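Local coordinates for hypothetical protein (Pseudomonas aeruginosa, PDB 2H9F) that probably isomerises methylaconitate and belongs to the PrpF family, at residues A40-F45 with V99-N104; T69-I74 with Y89-I94; I132-I137 with T145-V150; N197-L202 with T209-M214; P220-N225 with L259-I264. All blocks are in the same frame, centred on the assembly; numbering follows the deposited sequence. Where two conformers were deposited one is given.

Interaction 1: residues A40-F45 with V99-N104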
# COMPACT_ATOMS: atom_id res chain seq x y z
N ALA A 40 -22.33 9.81 -8.57
CA ALA A 40 -22.33 9.58 -7.12
C ALA A 40 -21.56 8.32 -6.79
O ALA A 40 -20.77 8.26 -5.84
CB ALA A 40 -23.74 9.49 -6.61
N ARG A 41 -21.80 7.27 -7.56
CA ARG A 41 -21.16 5.98 -7.28
C ARG A 41 -19.63 6.10 -7.42
O ARG A 41 -18.85 5.61 -6.60
CB ARG A 41 -21.72 4.92 -8.26
CG ARG A 41 -21.00 3.60 -8.09
CD ARG A 41 -21.47 2.56 -9.08
NE ARG A 41 -22.76 2.04 -8.68
CZ ARG A 41 -23.48 1.18 -9.39
NH1 ARG A 41 -23.02 0.66 -10.52
NH2 ARG A 41 -24.64 0.78 -8.91
N ASP A 42 -19.22 6.75 -8.49
CA ASP A 42 -17.81 6.94 -8.84
C ASP A 42 -17.15 7.73 -7.72
O ASP A 42 -16.13 7.28 -7.17
CB ASP A 42 -17.74 7.67 -10.22
CG ASP A 42 -17.94 6.72 -11.42
OD1 ASP A 42 -18.37 5.56 -11.21
OD2 ASP A 42 -17.68 7.15 -12.57
N ARG A 43 -17.78 8.84 -7.30
CA ARG A 43 -17.30 9.67 -6.18
C ARG A 43 -17.17 8.86 -4.90
O ARG A 43 -16.16 8.95 -4.14
CB ARG A 43 -18.27 10.85 -5.93
CG ARG A 43 -18.49 11.80 -7.09
CD ARG A 43 -19.19 13.13 -6.69
NE ARG A 43 -20.62 13.00 -6.37
CZ ARG A 43 -21.61 13.44 -7.16
NH1 ARG A 43 -21.33 14.02 -8.32
NH2 ARG A 43 -22.87 13.28 -6.82
N LEU A 44 -18.21 8.05 -4.64
CA LEU A 44 -18.20 7.25 -3.42
C LEU A 44 -16.95 6.36 -3.39
O LEU A 44 -16.21 6.35 -2.41
CB LEU A 44 -19.47 6.39 -3.27
CG LEU A 44 -19.38 5.41 -2.07
CD1 LEU A 44 -19.33 6.15 -0.77
CD2 LEU A 44 -20.55 4.39 -2.08
N PHE A 45 -16.71 5.65 -4.49
CA PHE A 45 -15.62 4.70 -4.55
C PHE A 45 -14.23 5.36 -4.55
O PHE A 45 -13.29 4.89 -3.92
CB PHE A 45 -15.83 3.78 -5.74
CG PHE A 45 -16.98 2.81 -5.56
CD1 PHE A 45 -17.61 2.65 -4.33
CD2 PHE A 45 -17.35 1.98 -6.59
CE1 PHE A 45 -18.63 1.78 -4.18
CE2 PHE A 45 -18.35 1.07 -6.41
CZ PHE A 45 -19.02 0.99 -5.22
N VAL A 99 -12.92 6.43 -12.22
CA VAL A 99 -13.16 5.03 -11.92
C VAL A 99 -13.44 4.40 -13.26
O VAL A 99 -14.29 4.88 -14.01
CB VAL A 99 -14.34 4.81 -10.95
CG1 VAL A 99 -14.49 3.33 -10.64
CG2 VAL A 99 -14.14 5.62 -9.64
N ASP A 100 -12.68 3.36 -13.59
CA ASP A 100 -12.78 2.75 -14.91
C ASP A 100 -13.60 1.50 -14.76
O ASP A 100 -13.23 0.62 -13.97
CB ASP A 100 -11.38 2.42 -15.43
CG ASP A 100 -11.37 1.85 -16.81
OD1 ASP A 100 -12.43 1.56 -17.43
OD2 ASP A 100 -10.24 1.71 -17.28
N TRP A 101 -14.69 1.41 -15.51
CA TRP A 101 -15.59 0.27 -15.45
C TRP A 101 -15.46 -0.64 -16.68
O TRP A 101 -16.26 -1.56 -16.87
CB TRP A 101 -17.04 0.74 -15.33
CG TRP A 101 -17.29 1.57 -14.12
CD1 TRP A 101 -17.32 2.92 -14.06
CD2 TRP A 101 -17.50 1.09 -12.81
NE1 TRP A 101 -17.57 3.33 -12.77
CE2 TRP A 101 -17.67 2.22 -11.98
CE3 TRP A 101 -17.58 -0.17 -12.25
CZ2 TRP A 101 -17.92 2.11 -10.63
CZ3 TRP A 101 -17.79 -0.28 -10.90
CH2 TRP A 101 -17.96 0.85 -10.09
N SER A 102 -14.46 -0.41 -17.51
CA SER A 102 -14.42 -1.08 -18.82
C SER A 102 -13.73 -2.45 -18.80
O SER A 102 -13.81 -3.19 -19.77
CB SER A 102 -13.70 -0.19 -19.81
OG SER A 102 -12.32 -0.19 -19.50
N GLY A 103 -13.03 -2.78 -17.72
CA GLY A 103 -12.22 -4.01 -17.72
C GLY A 103 -12.84 -5.10 -16.88
O GLY A 103 -13.90 -4.89 -16.26
N ASN A 104 -12.17 -6.26 -16.85
CA ASN A 104 -12.32 -7.22 -15.74
C ASN A 104 -10.98 -7.48 -15.04
O ASN A 104 -9.88 -7.38 -15.62
CB ASN A 104 -12.96 -8.59 -16.14
CG ASN A 104 -13.21 -9.55 -14.89
OD1 ASN A 104 -13.62 -9.08 -13.81
ND2 ASN A 104 -12.91 -10.87 -15.04
O HOH W 1 -15.22 8.22 -13.09
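Trp101 lays the six-membered end of its indole against helix 39-49. Its CH2 is 3.7 Å from Phe45 CE2. The two side chains cross at about a right angle, and each ring meets the other near its plane, at the edge. This is the tight, apolar part of the contact. The CD of Arg41 comes obliquely to the same benzo end, 3.9 Å from Trp101 CZ2. Beyond CD the chain of Arg41 leads away, and its NE bonds to Cys34 O. Phe45 also meets the ring of Phe25, and Cys72 and Ile74 of strand 71-77 pack on it.

The other side is polar and partly exposed. Trp101 NE1 gives its N-H to Asp42 OD1 over 2.8 Å, at an angle of 149°. The carboxylate is met on its syn side, 29° out of its plane, while the oxygen lies close to the indole plane. CG of Asp42 stands beside the backbone N (chi1 -80°), which brings the carboxylate off the helix flank to the indole. A water links Asp42 OD2 to Val99 N, and Val99 CG2 packs 3.6 Å from Asp42 O. The indole N-H is paired with a group that is probably ionised. The bond and the packing at the benzo end probably set the turn of the ring. A polar and an aromatic grip together hold the helix to strand 99-100 and the turn after it.

Interaction 2: residues T69-I74 with Y89-I94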
# COMPACT_ATOMS: atom_id res chain seq x y z
N THR A 69 -4.45 -2.73 -5.60
CA THR A 69 -5.08 -2.41 -4.33
C THR A 69 -5.88 -1.15 -4.45
O THR A 69 -6.03 -0.43 -3.48
CB THR A 69 -4.04 -2.19 -3.20
OG1 THR A 69 -3.14 -1.13 -3.58
CG2 THR A 69 -3.27 -3.44 -2.90
N SER A 70 -6.41 -0.86 -5.63
CA SER A 70 -7.19 0.33 -5.83
C SER A 70 -8.46 -0.03 -6.59
O SER A 70 -8.73 0.45 -7.68
CB SER A 70 -6.35 1.41 -6.49
OG SER A 70 -7.13 2.58 -6.70
N LYS A 71 -9.25 -0.88 -5.95
CA LYS A 71 -10.35 -1.55 -6.58
C LYS A 71 -11.60 -1.65 -5.69
O LYS A 71 -11.52 -2.00 -4.54
CB LYS A 71 -9.91 -2.99 -6.98
CG LYS A 71 -8.72 -3.10 -7.90
CD LYS A 71 -8.42 -4.59 -8.22
CE LYS A 71 -7.06 -4.85 -8.90
NZ LYS A 71 -7.03 -4.59 -10.32
N CYS A 72 -12.76 -1.44 -6.29
CA CYS A 72 -14.05 -1.62 -5.63
C CYS A 72 -14.92 -2.56 -6.47
O CYS A 72 -14.88 -2.52 -7.72
CB CYS A 72 -14.75 -0.29 -5.49
SG CYS A 72 -14.06 0.74 -4.14
N VAL A 73 -15.75 -3.36 -5.80
CA VAL A 73 -16.61 -4.35 -6.47
C VAL A 73 -18.02 -4.27 -5.91
O VAL A 73 -18.19 -4.16 -4.70
CB VAL A 73 -16.05 -5.77 -6.27
CG1 VAL A 73 -17.07 -6.88 -6.71
CG2 VAL A 73 -14.72 -5.93 -6.99
N ILE A 74 -19.00 -4.24 -6.82
CA ILE A 74 -20.44 -4.39 -6.51
C ILE A 74 -20.93 -5.78 -7.00
O ILE A 74 -20.70 -6.15 -8.15
CB ILE A 74 -21.32 -3.30 -7.19
CG1 ILE A 74 -20.84 -1.89 -6.81
CG2 ILE A 74 -22.81 -3.51 -6.77
CD1 ILE A 74 -21.48 -0.77 -7.65
N TYR A 89 -16.89 -4.38 -11.55
CA TYR A 89 -15.59 -4.05 -11.00
C TYR A 89 -15.17 -2.64 -11.46
O TYR A 89 -15.29 -2.28 -12.65
CB TYR A 89 -14.63 -5.14 -11.42
CG TYR A 89 -13.24 -4.71 -11.66
CD1 TYR A 89 -12.45 -4.25 -10.61
CD2 TYR A 89 -12.68 -4.77 -12.93
CE1 TYR A 89 -11.13 -3.84 -10.83
CE2 TYR A 89 -11.38 -4.36 -13.17
CZ TYR A 89 -10.61 -3.89 -12.12
OH TYR A 89 -9.30 -3.50 -12.36
N GLY A 90 -14.80 -1.80 -10.49
CA GLY A 90 -14.33 -0.43 -10.71
C GLY A 90 -12.86 -0.29 -10.35
O GLY A 90 -12.48 -0.55 -9.22
N GLN A 91 -12.03 0.09 -11.33
CA GLN A 91 -10.60 0.38 -11.07
C GLN A 91 -10.46 1.87 -10.78
O GLN A 91 -10.74 2.71 -11.64
CB GLN A 91 -9.76 0.03 -12.30
CG GLN A 91 -8.25 0.19 -12.12
CD GLN A 91 -7.68 -0.82 -11.13
OE1 GLN A 91 -8.07 -2.01 -11.16
NE2 GLN A 91 -6.75 -0.38 -10.25
N VAL A 92 -10.05 2.19 -9.57
CA VAL A 92 -10.02 3.56 -9.09
C VAL A 92 -8.63 4.13 -9.37
O VAL A 92 -7.65 3.62 -8.90
CB VAL A 92 -10.40 3.62 -7.57
CG1 VAL A 92 -10.33 5.03 -7.04
CG2 VAL A 92 -11.80 2.98 -7.34
N SER A 93 -8.54 5.18 -10.17
CA SER A 93 -7.25 5.82 -10.42
C SER A 93 -6.66 6.39 -9.13
O SER A 93 -7.39 6.85 -8.26
CB SER A 93 -7.41 6.92 -11.46
OG SER A 93 -6.27 7.74 -11.50
N ILE A 94 -5.34 6.37 -9.00
CA ILE A 94 -4.71 6.78 -7.73
C ILE A 94 -4.66 8.29 -7.67
O ILE A 94 -5.02 8.89 -6.67
CB ILE A 94 -3.31 6.17 -7.56
CG1 ILE A 94 -3.43 4.65 -7.48
CG2 ILE A 94 -2.58 6.79 -6.28
CD1 ILE A 94 -2.11 3.87 -7.51
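Tyr89 opens the second segment opposite Val73, in a non-hydrogen-bonded pair. Its ring crosses the Lys71 chain at a slant, with CE1 3.8 Å from Lys71 CD. Lys71 CG lies near the ring plane, at the edge. Gly90 follows and pairs with Cys72 by two nearly straight bonds: Gly90 N to Cys72 O at 2.9 Å, and Cys72 N to Gly90 O at 3.1 Å. Gln91 faces Lys71 on the same side of the sheet as Tyr89. The Lys71 chain bends at its last torsion (chi4 -80°), bringing NZ to Gln91 OE1, though the place of that oxygen is less sure. Gln91 NE2 turns to Ser67 O. Val92 closes the pairing. Its N donates to Ser70 O at 2.9 Å. Ser70 OG also points to Val92 O, but too closely for a sure bond. Helix 39-49 packs on the Cys72 face and helix 106-118 on the Lys71 face. The arrangement is an antiparallel beta hairpin of strands 71-77 and 85-92.

Interaction 3: residues I132-I137 with T145-V150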
# COMPACT_ATOMS: atom_id res chain seq x y z
N ILE A 132 -19.01 -28.28 -2.71
CA ILE A 132 -18.64 -27.19 -3.61
C ILE A 132 -19.91 -26.49 -4.03
O ILE A 132 -20.90 -27.14 -4.31
CB ILE A 132 -17.91 -27.68 -4.88
CG1 ILE A 132 -16.56 -28.34 -4.51
CG2 ILE A 132 -17.63 -26.54 -5.80
CD1 ILE A 132 -15.55 -27.36 -3.96
N CYS A 133 -19.87 -25.17 -3.98
CA CYS A 133 -20.93 -24.38 -4.56
C CYS A 133 -20.51 -23.82 -5.91
O CYS A 133 -19.51 -23.12 -6.04
CB CYS A 133 -21.30 -23.27 -3.58
SG CYS A 133 -22.65 -22.31 -4.25
N GLU A 134 -21.27 -24.13 -6.93
CA GLU A 134 -21.03 -23.58 -8.24
C GLU A 134 -21.64 -22.20 -8.33
O GLU A 134 -22.85 -22.05 -8.56
CB GLU A 134 -21.65 -24.52 -9.27
CG GLU A 134 -21.43 -24.16 -10.72
CD GLU A 134 -22.20 -25.09 -11.67
OE1 GLU A 134 -23.40 -24.83 -11.90
OE2 GLU A 134 -21.59 -26.07 -12.16
N VAL A 135 -20.82 -21.18 -8.14
CA VAL A 135 -21.32 -19.83 -8.21
C VAL A 135 -21.26 -19.36 -9.66
O VAL A 135 -20.20 -19.30 -10.24
CB VAL A 135 -20.54 -18.86 -7.30
CG1 VAL A 135 -21.16 -17.48 -7.38
CG2 VAL A 135 -20.50 -19.36 -5.87
N ARG A 136 -22.41 -19.04 -10.24
CA ARG A 136 -22.47 -18.61 -11.63
C ARG A 136 -22.46 -17.07 -11.72
O ARG A 136 -23.46 -16.42 -11.40
CB ARG A 136 -23.74 -19.16 -12.27
CG ARG A 136 -23.85 -20.70 -12.18
CD ARG A 136 -25.27 -21.17 -12.54
NE ARG A 136 -26.25 -20.69 -11.56
CZ ARG A 136 -27.57 -20.71 -11.71
NH1 ARG A 136 -28.13 -21.21 -12.80
NH2 ARG A 136 -28.34 -20.23 -10.75
N ILE A 137 -21.33 -16.51 -12.19
CA ILE A 137 -21.08 -15.06 -12.16
C ILE A 137 -21.28 -14.47 -13.53
O ILE A 137 -20.73 -14.96 -14.51
CB ILE A 137 -19.65 -14.75 -11.70
CG1 ILE A 137 -19.40 -15.37 -10.33
CG2 ILE A 137 -19.42 -13.21 -11.69
CD1 ILE A 137 -17.90 -15.51 -9.93
N THR A 145 -19.69 -15.05 -18.73
CA THR A 145 -19.89 -15.92 -17.58
C THR A 145 -18.57 -16.42 -17.03
O THR A 145 -17.65 -16.82 -17.77
CB THR A 145 -20.75 -17.12 -18.00
OG1 THR A 145 -22.00 -16.62 -18.49
CG2 THR A 145 -20.98 -18.11 -16.83
N ILE A 146 -18.49 -16.40 -15.71
CA ILE A 146 -17.44 -17.01 -14.97
C ILE A 146 -18.13 -17.95 -13.96
O ILE A 146 -19.10 -17.55 -13.31
CB ILE A 146 -16.59 -15.98 -14.17
CG1 ILE A 146 -16.10 -14.85 -15.06
CG2 ILE A 146 -15.42 -16.68 -13.45
CD1 ILE A 146 -15.45 -13.70 -14.26
N ILE A 147 -17.63 -19.18 -13.86
CA ILE A 147 -18.11 -20.14 -12.89
C ILE A 147 -16.99 -20.26 -11.89
O ILE A 147 -15.86 -20.50 -12.28
CB ILE A 147 -18.35 -21.55 -13.49
CG1 ILE A 147 -19.23 -21.47 -14.73
CG2 ILE A 147 -18.96 -22.47 -12.42
CD1 ILE A 147 -20.55 -20.84 -14.52
N ALA A 148 -17.33 -20.02 -10.63
CA ALA A 148 -16.41 -20.16 -9.52
C ALA A 148 -16.88 -21.35 -8.68
O ALA A 148 -18.00 -21.37 -8.15
CB ALA A 148 -16.37 -18.87 -8.70
N HIS A 149 -16.02 -22.35 -8.56
CA HIS A 149 -16.29 -23.51 -7.77
C HIS A 149 -15.74 -23.26 -6.39
O HIS A 149 -14.54 -23.43 -6.14
CB HIS A 149 -15.65 -24.74 -8.41
CG HIS A 149 -16.12 -24.99 -9.82
ND1 HIS A 149 -17.15 -25.84 -10.12
CD2 HIS A 149 -15.67 -24.52 -11.00
CE1 HIS A 149 -17.34 -25.87 -11.42
NE2 HIS A 149 -16.46 -25.07 -11.98
N VAL A 150 -16.62 -22.85 -5.48
CA VAL A 150 -16.20 -22.36 -4.19
C VAL A 150 -16.42 -23.42 -3.15
O VAL A 150 -17.54 -23.92 -2.99
CB VAL A 150 -16.99 -21.05 -3.82
CG1 VAL A 150 -16.59 -20.55 -2.43
CG2 VAL A 150 -16.75 -20.00 -4.82
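Ile147 sits between Glu134 and Arg136, two residues on the same face of the facing strand, in the antiparallel beta hairpin of strands 131-139 and 144-153. Its CG2 meets Glu134 CG at 3.4 Å, and the two side chains cross at a slant. Its CD1 instead runs alongside Arg136, 4.0 Å from CG, both pointing the same way. Arg136 then bends away at chi3 (-65°), and its NH2 makes a salt bridge to Asp84. Glu134 reaches out fully extended, and its OE1 pairs with Arg126. At the far end of this face Ile132 CG2 touches His149 CB at 3.7 Å, near the plane of the imidazole and at its edge.

The other face is apolar and buried. Val135 CG2 meets Val150 CG2 at a slant, 3.9 Å away. Ile137 sends CD1 along the sheet to Ala148 CB, also 3.9 Å. Helix 106-118 packs against this face through Leu117 and Ala116. Three hydrogen-bonded pairs tie the backbones: Cys133 with Val150, Val135 with Ala148, and Ile137 with Ile146. In the last pair Ile137 N donates to Ile146 O over 2.7 Å, and the donor lies almost straight out from the carbonyl.

Interaction 4: residues N197-L202 with T209-M214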
# COMPACT_ATOMS: atom_id res chain seq x y z
N ASN A 197 -2.24 -23.57 -39.00
CA ASN A 197 -1.66 -24.88 -38.67
C ASN A 197 -1.36 -24.97 -37.21
O ASN A 197 -1.00 -23.97 -36.59
CB ASN A 197 -0.35 -25.09 -39.43
CG ASN A 197 -0.54 -24.97 -40.90
OD1 ASN A 197 -1.45 -25.57 -41.46
ND2 ASN A 197 0.34 -24.21 -41.55
N LEU A 198 -1.48 -26.19 -36.67
CA LEU A 198 -1.19 -26.47 -35.28
C LEU A 198 0.29 -26.46 -35.01
O LEU A 198 0.71 -26.16 -33.89
CB LEU A 198 -1.74 -27.84 -34.90
CG LEU A 198 -3.27 -28.00 -34.94
CD1 LEU A 198 -3.63 -29.42 -34.52
CD2 LEU A 198 -3.97 -26.97 -34.05
N VAL A 199 1.06 -26.82 -36.02
CA VAL A 199 2.52 -26.78 -35.98
C VAL A 199 3.03 -26.33 -37.33
O VAL A 199 2.51 -26.76 -38.35
CB VAL A 199 3.12 -28.15 -35.62
CG1 VAL A 199 4.60 -28.04 -35.46
CG2 VAL A 199 2.47 -28.68 -34.36
N ASP A 200 4.03 -25.45 -37.32
CA ASP A 200 4.62 -24.90 -38.54
C ASP A 200 6.13 -25.14 -38.52
O ASP A 200 6.72 -25.48 -37.47
CB ASP A 200 4.37 -23.39 -38.61
CG ASP A 200 2.92 -23.02 -38.97
OD1 ASP A 200 2.55 -23.04 -40.18
OD2 ASP A 200 2.16 -22.63 -38.04
N ASP A 201 6.75 -24.99 -39.68
CA ASP A 201 8.22 -24.96 -39.75
C ASP A 201 8.61 -23.50 -39.74
O ASP A 201 8.33 -22.79 -40.68
CB ASP A 201 8.71 -25.69 -40.98
CG ASP A 201 8.47 -27.19 -40.88
OD1 ASP A 201 8.85 -27.78 -39.84
OD2 ASP A 201 7.87 -27.78 -41.81
N LEU A 202 9.17 -23.05 -38.62
CA LEU A 202 9.46 -21.64 -38.44
C LEU A 202 10.89 -21.38 -38.84
O LEU A 202 11.81 -21.84 -38.18
CB LEU A 202 9.23 -21.23 -36.99
CG LEU A 202 9.43 -19.74 -36.67
CD1 LEU A 202 8.39 -18.87 -37.38
CD2 LEU A 202 9.42 -19.58 -35.13
N THR A 209 15.69 -23.73 -38.58
CA THR A 209 14.28 -23.92 -38.90
C THR A 209 13.72 -24.87 -37.85
O THR A 209 14.26 -25.95 -37.62
CB THR A 209 14.07 -24.42 -40.33
OG1 THR A 209 14.48 -23.39 -41.22
CG2 THR A 209 12.61 -24.74 -40.60
N PHE A 210 12.68 -24.44 -37.16
CA PHE A 210 12.23 -25.11 -35.96
C PHE A 210 10.75 -25.40 -36.02
O PHE A 210 10.01 -24.60 -36.54
CB PHE A 210 12.50 -24.22 -34.76
CG PHE A 210 13.95 -23.89 -34.55
CD1 PHE A 210 14.89 -24.90 -34.40
CD2 PHE A 210 14.38 -22.58 -34.49
CE1 PHE A 210 16.23 -24.60 -34.21
CE2 PHE A 210 15.73 -22.27 -34.29
CZ PHE A 210 16.65 -23.28 -34.14
N LYS A 211 10.31 -26.51 -35.44
CA LYS A 211 8.89 -26.73 -35.25
C LYS A 211 8.36 -25.66 -34.31
O LYS A 211 9.02 -25.26 -33.35
CB LYS A 211 8.61 -28.11 -34.69
CG LYS A 211 8.99 -29.29 -35.59
CD LYS A 211 8.24 -29.27 -36.91
CE LYS A 211 8.66 -30.41 -37.82
NZ LYS A 211 8.07 -30.29 -39.20
N ALA A 212 7.18 -25.14 -34.59
CA ALA A 212 6.62 -24.14 -33.70
C ALA A 212 5.09 -24.15 -33.74
O ALA A 212 4.52 -24.32 -34.79
CB ALA A 212 7.17 -22.75 -34.06
N THR A 213 4.45 -23.98 -32.59
CA THR A 213 3.03 -23.67 -32.54
C THR A 213 2.89 -22.19 -32.20
O THR A 213 3.38 -21.73 -31.17
CB THR A 213 2.34 -24.52 -31.46
OG1 THR A 213 2.28 -25.88 -31.92
CG2 THR A 213 0.92 -23.99 -31.15
N MSE A 214 2.23 -21.46 -33.08
CA MSE A 214 1.96 -20.05 -32.94
C MSE A 214 0.45 -19.94 -32.71
O MSE A 214 -0.34 -20.26 -33.58
CB MSE A 214 2.41 -19.32 -34.20
CG MSE A 214 3.93 -19.18 -34.30
SE MSE A 214 4.56 -18.69 -36.01
CE MSE A 214 4.52 -20.49 -36.87
O HOH W 2 1.22 -22.83 -35.44
O HOH W 3 -0.90 -20.50 -36.20
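Asp200 OD2 has a water 2.8 Å away that accepts from Met214 N across the contact. Thr195 OG1 bonds to the same oxygen. The other oxygen, OD1, is met by Asn197 ND2 from above the carboxylate plane, and by Arg260 in a salt bridge. Four groups therefore surround this buried carboxylate, which probably keeps it ionised and probably fixes its rotation. The CE of Met214, a selenomethionine, packs 3.4 Å from Asp200 CB, and the two side chains cross at about a right angle. The Met214 chain bends at chi3 (-81°), which turns the methyl to the aspartate. Met214 SE sits 4.1 Å from Leu202 CD1. Leu202 CB also meets Ala212 CB at 3.9 Å, on the face packed by helix 244-260.

On the other face, Lys211 and Asp201, both exposed, run side by side. Lys211 bends at chi2 (-61°), and NZ reaches the syn lone pair of Asp201 OD1 at 2.7 Å, a salt bridge. Thr213 OG1 donates to Leu198 O, just before strand 200-204, and also bonds to Leu335 N. Paired backbone bonds join Asp200 with Ala212 and Leu202 with Phe210. The whole is a twisted antiparallel beta hairpin of strands 200-204 and 208-216.

Interaction 5: residues P220-N225 with L259-I264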
# COMPACT_ATOMS: atom_id res chain seq x y z
N PRO A 220 -0.84 -13.76 -27.88
CA PRO A 220 -0.09 -14.39 -28.97
C PRO A 220 1.23 -14.96 -28.44
O PRO A 220 2.00 -14.23 -27.82
CB PRO A 220 0.13 -13.24 -29.94
CG PRO A 220 -1.09 -12.40 -29.74
CD PRO A 220 -1.15 -12.37 -28.21
N THR A 221 1.43 -16.26 -28.62
CA THR A 221 2.59 -16.95 -28.14
C THR A 221 3.18 -17.85 -29.24
O THR A 221 2.45 -18.54 -29.97
CB THR A 221 2.24 -17.83 -26.88
OG1 THR A 221 1.50 -17.04 -25.94
CG2 THR A 221 3.50 -18.37 -26.22
N VAL A 222 4.49 -17.78 -29.36
CA VAL A 222 5.26 -18.70 -30.18
C VAL A 222 5.87 -19.77 -29.29
O VAL A 222 6.68 -19.48 -28.40
CB VAL A 222 6.41 -17.98 -30.92
CG1 VAL A 222 7.05 -18.93 -31.88
CG2 VAL A 222 5.89 -16.72 -31.66
N PHE A 223 5.44 -21.02 -29.49
CA PHE A 223 5.98 -22.17 -28.74
C PHE A 223 6.94 -23.01 -29.56
O PHE A 223 6.61 -23.40 -30.66
CB PHE A 223 4.86 -23.15 -28.26
CG PHE A 223 3.99 -22.64 -27.14
CD1 PHE A 223 4.42 -22.66 -25.83
CD2 PHE A 223 2.71 -22.14 -27.40
CE1 PHE A 223 3.59 -22.22 -24.80
CE2 PHE A 223 1.89 -21.70 -26.37
CZ PHE A 223 2.34 -21.73 -25.07
N VAL A 224 8.05 -23.44 -28.96
CA VAL A 224 8.99 -24.33 -29.62
C VAL A 224 9.41 -25.43 -28.68
O VAL A 224 9.20 -25.31 -27.52
CB VAL A 224 10.23 -23.56 -30.14
CG1 VAL A 224 9.79 -22.51 -31.22
CG2 VAL A 224 10.97 -22.87 -29.00
N ASN A 225 9.98 -26.51 -29.22
CA ASN A 225 10.47 -27.61 -28.44
C ASN A 225 11.84 -27.28 -27.92
O ASN A 225 12.76 -27.02 -28.71
CB ASN A 225 10.55 -28.87 -29.31
CG ASN A 225 9.18 -29.51 -29.56
OD1 ASN A 225 8.31 -29.51 -28.68
ND2 ASN A 225 8.99 -30.07 -30.76
N LEU A 259 6.61 -12.26 -37.27
CA LEU A 259 6.49 -12.05 -38.70
C LEU A 259 5.52 -13.05 -39.30
O LEU A 259 4.60 -12.68 -40.03
CB LEU A 259 7.86 -12.21 -39.39
CG LEU A 259 8.70 -10.94 -39.48
CD1 LEU A 259 10.16 -11.30 -39.65
CD2 LEU A 259 8.20 -10.05 -40.62
N ARG A 260 5.73 -14.31 -38.98
CA ARG A 260 4.91 -15.40 -39.51
C ARG A 260 3.45 -15.31 -39.03
O ARG A 260 2.54 -15.70 -39.76
CB ARG A 260 5.57 -16.73 -39.13
CG ARG A 260 4.88 -17.97 -39.63
CD ARG A 260 4.93 -18.10 -41.14
NE ARG A 260 4.55 -19.46 -41.52
CZ ARG A 260 3.43 -19.80 -42.19
NH1 ARG A 260 2.49 -18.92 -42.57
NH2 ARG A 260 3.25 -21.10 -42.47
N MSE A 261 3.23 -14.80 -37.81
CA MSE A 261 1.88 -14.61 -37.27
C MSE A 261 1.19 -13.35 -37.80
O MSE A 261 0.00 -13.10 -37.50
CB MSE A 261 1.95 -14.50 -35.74
CG MSE A 261 2.27 -15.80 -35.06
SE MSE A 261 2.47 -15.60 -33.20
CE MSE A 261 0.66 -15.99 -32.61
N GLY A 262 1.92 -12.54 -38.57
CA GLY A 262 1.34 -11.30 -39.13
C GLY A 262 1.25 -10.15 -38.13
O GLY A 262 0.60 -9.14 -38.39
N LEU A 263 1.91 -10.29 -36.99
CA LEU A 263 1.89 -9.26 -35.94
C LEU A 263 2.81 -8.07 -36.27
O LEU A 263 2.63 -6.97 -35.73
CB LEU A 263 2.30 -9.86 -34.60
CG LEU A 263 1.30 -10.86 -34.00
CD1 LEU A 263 1.92 -11.56 -32.78
CD2 LEU A 263 -0.03 -10.16 -33.65
N ILE A 264 3.81 -8.31 -37.12
CA ILE A 264 4.64 -7.25 -37.69
C ILE A 264 4.88 -7.52 -39.16
O ILE A 264 4.89 -8.67 -39.60
CB ILE A 264 5.99 -7.09 -36.95
CG1 ILE A 264 6.83 -8.37 -36.99
CG2 ILE A 264 5.75 -6.68 -35.51
CD1 ILE A 264 8.10 -8.31 -36.16
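Pro220 begins the contact with its CB, which two side chains of the other segment meet. Pro220 CB is 3.8 Å from Leu263 CD1 and 3.9 Å from CE of Met261, a selenomethionine. Met261 CE is also 4.1 Å from Thr221 N. Thr221 itself turns its side chain to the other side of the strand, where OG1 bonds to Ile219 O and Ala324 of helix 319-330 packs on it. Val222 returns to the contact. Its CG2 stands beside the backbone N and meets Met261 SE at 3.9 Å. The extended chi2 of Met261 carries SE to Val222, and the turn at chi3 (92°) swings CE to Pro220. One side chain thus spans both residues.

The side-chain contacts are apolar. Met261 and Leu263 flank Gly262, whose positive phi (78°) belongs to the Schellman motif that ends the helix. The turn thus presents both side chains to the strand. Strand 220-225 runs between strands 208-216 and 278-283, its backbone bonded to both. The C-terminal end of helix 244-260 lies over one of its faces, and helix 319-330 packs on the other through Thr221 and Phe223.

Interactions 1 and 2 form one close pair, 4 and 5 another. Interactions 1 and 2 have centres 7 Å apart, and interaction 2 is nested in the chain loop closed by interaction 1. Strands 85-92 and 99-100 join them, with Asp100 N bonded to Gln91 O. Interaction 3 stands apart, its centre 22 Å from that of interaction 2, but touches interaction 1 through Asn104 and Ile146; strand 131-139 lies beside strand 85-92. Interactions 4 and 5 follow in series, 9 Å between centres, linked by neighbouring strands 208-216 and 220-225 and by the Asp200–Arg260 salt bridge. Their centres lie 34 to 43 Å from those of the first three. This is consistent with two strand-rich halves, each packed with helices.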